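Local coordinates for N-acetyl-beta-D glucosaminidase (Rhizomucor miehei CAU432, PDB 4ZM6), which probably hydrolyses terminal N-acetylglucosamine residues as a family 3 glycosidase and also carries an acetyl-CoA-binding, GCN5-related glucosamine N-acetyltransferase region, at residues A[610-615]-A[646-651]. Numbering follows the deposited sequence.
Sequences HGQLML and CIKLGS. With ACO (acetyl coenzyme *a), chain C.
Gln-612 runs beside Lys-648 on one face of a parallel strand pair, with Ser-651 of the following loop against its amide end. Its CB sits against the carbonyl of Gly-650, 3.6 Å from Gly-650 O. CG, anti to its own carbonyl carbon (chi1 -57°), continues an extended chain that brings CD near Ser-651 CA. At the amide the two branches part: OE1 lies close to Ser-651 CB and accepts a hydrogen bond from Gln-601 NE2 on the neighbouring strand, whereas NE2 passes 3.9 Å from Lys-648 CD and is hydrogen-bonded to Thr-652 OG1. Both polar atoms of this buried amide thus have partners, which probably holds the amide in this rotation.

The pair belongs to the beta-alpha-beta unit of the GNAT fold, strand 608-618 and strand 646-649 joined through helix 627-642. Leu-613 N donates a nearly straight hydrogen bond (171°) to Lys-648 O, and Lys-648 N donates one to Gly-611 O. Gly-650 N closes the ladder on Leu-613 O (2.8 Å), more bent and tilted from the carbonyl plane; here the acetyl CH3 of acetyl-CoA lies 3.5 Å from Gly-650 N. At the other end, Cys-646 CB rests over a face of the His-610 ring in a CH-pi contact, 3.8 Å from the centroid.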
loop_
_atom_site.group_PDB
_atom_site.type_symbol
_atom_site.label_atom_id
_atom_site.label_comp_id
_atom_site.label_asym_id
_atom_site.label_seq_id
_atom_site.Cartn_x
_atom_site.Cartn_y
_atom_site.Cartn_z
ATOM N N HIS A 610 9.830 19.852 2.729
ATOM C CA HIS A 610 8.828 20.872 2.434
ATOM C C HIS A 610 7.912 20.368 1.336
ATOM O O HIS A 610 8.378 20.007 0.257
ATOM C CB HIS A 610 9.482 22.178 1.975
ATOM C CG HIS A 610 9.996 23.026 3.093
ATOM N ND1 HIS A 610 9.606 24.337 3.268
ATOM C CD2 HIS A 610 10.866 22.754 4.095
ATOM C CE1 HIS A 610 10.217 24.837 4.328
ATOM N NE2 HIS A 610 10.986 23.896 4.849
ATOM N N GLY A 611 6.612 20.343 1.611
ATOM C CA GLY A 611 5.628 19.928 0.631
ATOM C C GLY A 611 5.143 21.136 -0.133
ATOM O O GLY A 611 4.775 22.140 0.467
ATOM N N GLN A 612 5.150 21.051 -1.458
ATOM C CA GLN A 612 4.690 22.150 -2.280
ATOM C C GLN A 612 3.478 21.697 -3.065
ATOM O O GLN A 612 3.541 20.697 -3.781
ATOM C CB GLN A 612 5.795 22.610 -3.221
ATOM C CG GLN A 612 7.075 23.024 -2.511
ATOM C CD GLN A 612 8.017 23.823 -3.405
ATOM O OE1 GLN A 612 8.001 23.687 -4.632
ATOM N NE2 GLN A 612 8.837 24.670 -2.793
ATOM N N LEU A 613 2.368 22.418 -2.898
ATOM C CA LEU A 613 1.149 22.160 -3.650
ATOM C C LEU A 613 1.245 22.998 -4.913
ATOM O O LEU A 613 0.905 24.180 -4.920
ATOM C CB LEU A 613 -0.091 22.508 -2.820
ATOM C CG LEU A 613 -1.418 21.855 -3.231
ATOM C CD1 LEU A 613 -2.499 22.117 -2.197
ATOM C CD2 LEU A 613 -1.891 22.358 -4.575
ATOM N N MET A 614 1.727 22.371 -5.981
ATOM C CA MET A 614 2.087 23.082 -7.203
ATOM C C MET A 614 0.853 23.619 -7.909
ATOM O O MET A 614 0.859 24.726 -8.443
ATOM C CB MET A 614 2.858 22.160 -8.159
ATOM C CG MET A 614 4.177 21.625 -7.615
ATOM S SD MET A 614 4.872 20.324 -8.661
ATOM C CE MET A 614 5.353 21.281 -10.093
ATOM N N LEU A 615 -0.201 22.819 -7.927
ATOM C CA LEU A 615 -1.412 23.194 -8.637
ATOM C C LEU A 615 -2.590 22.382 -8.115
ATOM O O LEU A 615 -2.430 21.218 -7.734
ATOM C CB LEU A 615 -1.233 22.962 -10.137
ATOM C CG LEU A 615 -2.346 23.455 -11.058
ATOM C CD1 LEU A 615 -2.321 24.967 -11.173
ATOM C CD2 LEU A 615 -2.211 22.822 -12.432
ATOM N N CYS A 646 6.120 21.476 6.735
ATOM C CA CYS A 646 6.031 22.843 6.228
ATOM C C CYS A 646 5.535 22.734 4.802
ATOM O O CYS A 646 6.210 22.159 3.960
ATOM C CB CYS A 646 7.385 23.547 6.276
ATOM S SG CYS A 646 8.120 23.646 7.926
ATOM N N ILE A 647 4.348 23.267 4.539
ATOM C CA ILE A 647 3.709 23.111 3.242
ATOM C C ILE A 647 3.483 24.487 2.626
ATOM O O ILE A 647 3.233 25.449 3.343
ATOM C CB ILE A 647 2.368 22.342 3.349
ATOM C CG1 ILE A 647 2.417 21.295 4.467
ATOM C CG2 ILE A 647 2.053 21.629 2.044
ATOM C CD1 ILE A 647 1.097 20.576 4.691
ATOM N N LYS A 648 3.571 24.563 1.296
ATOM C CA LYS A 648 3.519 25.829 0.555
ATOM C C LYS A 648 2.448 25.797 -0.528
ATOM O O LYS A 648 2.250 24.773 -1.165
ATOM C CB LYS A 648 4.884 26.078 -0.100
ATOM C CG LYS A 648 4.999 27.358 -0.920
ATOM C CD LYS A 648 6.257 27.365 -1.780
ATOM C CE LYS A 648 6.804 28.773 -1.970
ATOM N NZ LYS A 648 5.809 29.691 -2.586
ATOM N N LEU A 649 1.769 26.919 -0.745
ATOM C CA LEU A 649 0.884 27.067 -1.901
ATOM C C LEU A 649 1.717 27.534 -3.087
ATOM O O LEU A 649 2.403 28.561 -3.009
ATOM C CB LEU A 649 -0.238 28.077 -1.645
ATOM C CG LEU A 649 -1.473 27.641 -0.856
ATOM C CD1 LEU A 649 -2.498 28.767 -0.858
ATOM C CD2 LEU A 649 -2.090 26.368 -1.412
ATOM N N GLY A 650 1.630 26.792 -4.188
ATOM C CA GLY A 650 2.486 27.018 -5.341
ATOM C C GLY A 650 3.802 26.308 -5.127
ATOM O O GLY A 650 3.941 25.522 -4.189
ATOM N N SER A 651 4.773 26.575 -5.989
ATOM C CA SER A 651 6.079 25.938 -5.868
ATOM C C SER A 651 7.207 26.908 -6.179
ATOM O O SER A 651 6.984 28.008 -6.683
ATOM C CB SER A 651 6.160 24.704 -6.776
ATOM O OG SER A 651 5.475 24.906 -8.002
HETATM N N1A ACO C . -23.295 21.155 -1.858
HETATM C C2A ACO C . -23.253 22.474 -1.559
HETATM N N3A ACO C . -22.102 23.181 -1.495
HETATM C C4A ACO C . -20.900 22.598 -1.745
HETATM C C5A ACO C . -20.874 21.159 -2.069
HETATM C C6A ACO C . -22.169 20.442 -2.120
HETATM N N6A ACO C . -22.211 19.122 -2.420
HETATM N N7A ACO C . -19.592 20.827 -2.253
HETATM C C8A ACO C . -18.848 21.948 -2.061
HETATM N N9A ACO C . -19.625 23.004 -1.750
HETATM C C1B ACO C . -19.132 24.385 -1.484
HETATM C C2B ACO C . -18.916 24.645 0.005
HETATM O O2B ACO C . -19.488 25.907 0.373
HETATM C C3B ACO C . -17.411 24.605 0.224
HETATM O O3B ACO C . -16.925 25.544 1.203
HETATM P P3B ACO C . -16.779 27.154 1.044
HETATM O O7A ACO C . -15.424 27.364 0.402
HETATM O O8A ACO C . -17.972 27.601 0.231
HETATM O O9A ACO C . -16.827 27.623 2.471
HETATM C C4B ACO C . -16.821 24.805 -1.170
HETATM O O4B ACO C . -17.866 24.572 -2.128
HETATM C C5B ACO C . -15.641 23.873 -1.412
HETATM O O5B ACO C . -15.555 23.636 -2.810
HETATM P P1A ACO C . -15.128 22.216 -3.413
HETATM O O1A ACO C . -16.274 21.732 -4.270
HETATM O O2A ACO C . -14.548 21.309 -2.361
HETATM O O3A ACO C . -13.926 22.786 -4.309
HETATM P P2A ACO C . -14.045 22.861 -5.902
HETATM O O4A ACO C . -14.307 21.463 -6.411
HETATM O O5A ACO C . -14.990 23.964 -6.283
HETATM O O6A ACO C . -12.550 23.314 -6.266
HETATM C CBP ACO C . -10.995 25.134 -6.640
HETATM C CCP ACO C . -12.000 24.499 -5.694
HETATM C CDP ACO C . -9.835 24.179 -6.876
HETATM C CEP ACO C . -10.462 26.403 -5.992
HETATM C CAP ACO C . -11.738 25.440 -7.942
HETATM O OAP ACO C . -12.552 26.595 -7.765
HETATM C C9P ACO C . -10.830 25.638 -9.122
HETATM O O9P ACO C . -10.604 24.687 -9.859
HETATM N N8P ACO C . -10.319 26.847 -9.340
HETATM C C7P ACO C . -9.480 27.093 -10.497
HETATM C C6P ACO C . -8.725 28.409 -10.415
HETATM C C5P ACO C . -7.623 28.464 -9.373
HETATM O O5P ACO C . -7.358 29.577 -8.952
HETATM N N4P ACO C . -6.953 27.371 -8.971
HETATM C C3P ACO C . -5.839 27.445 -8.021
HETATM C C2P ACO C . -4.476 27.602 -8.705
HETATM S S1P ACO C . -3.217 28.227 -7.618
HETATM C C ACO C . -2.535 26.874 -6.937
HETATM O O ACO C . -2.993 25.768 -7.166
HETATM C CH3 ACO C . -1.358 27.072 -6.038
#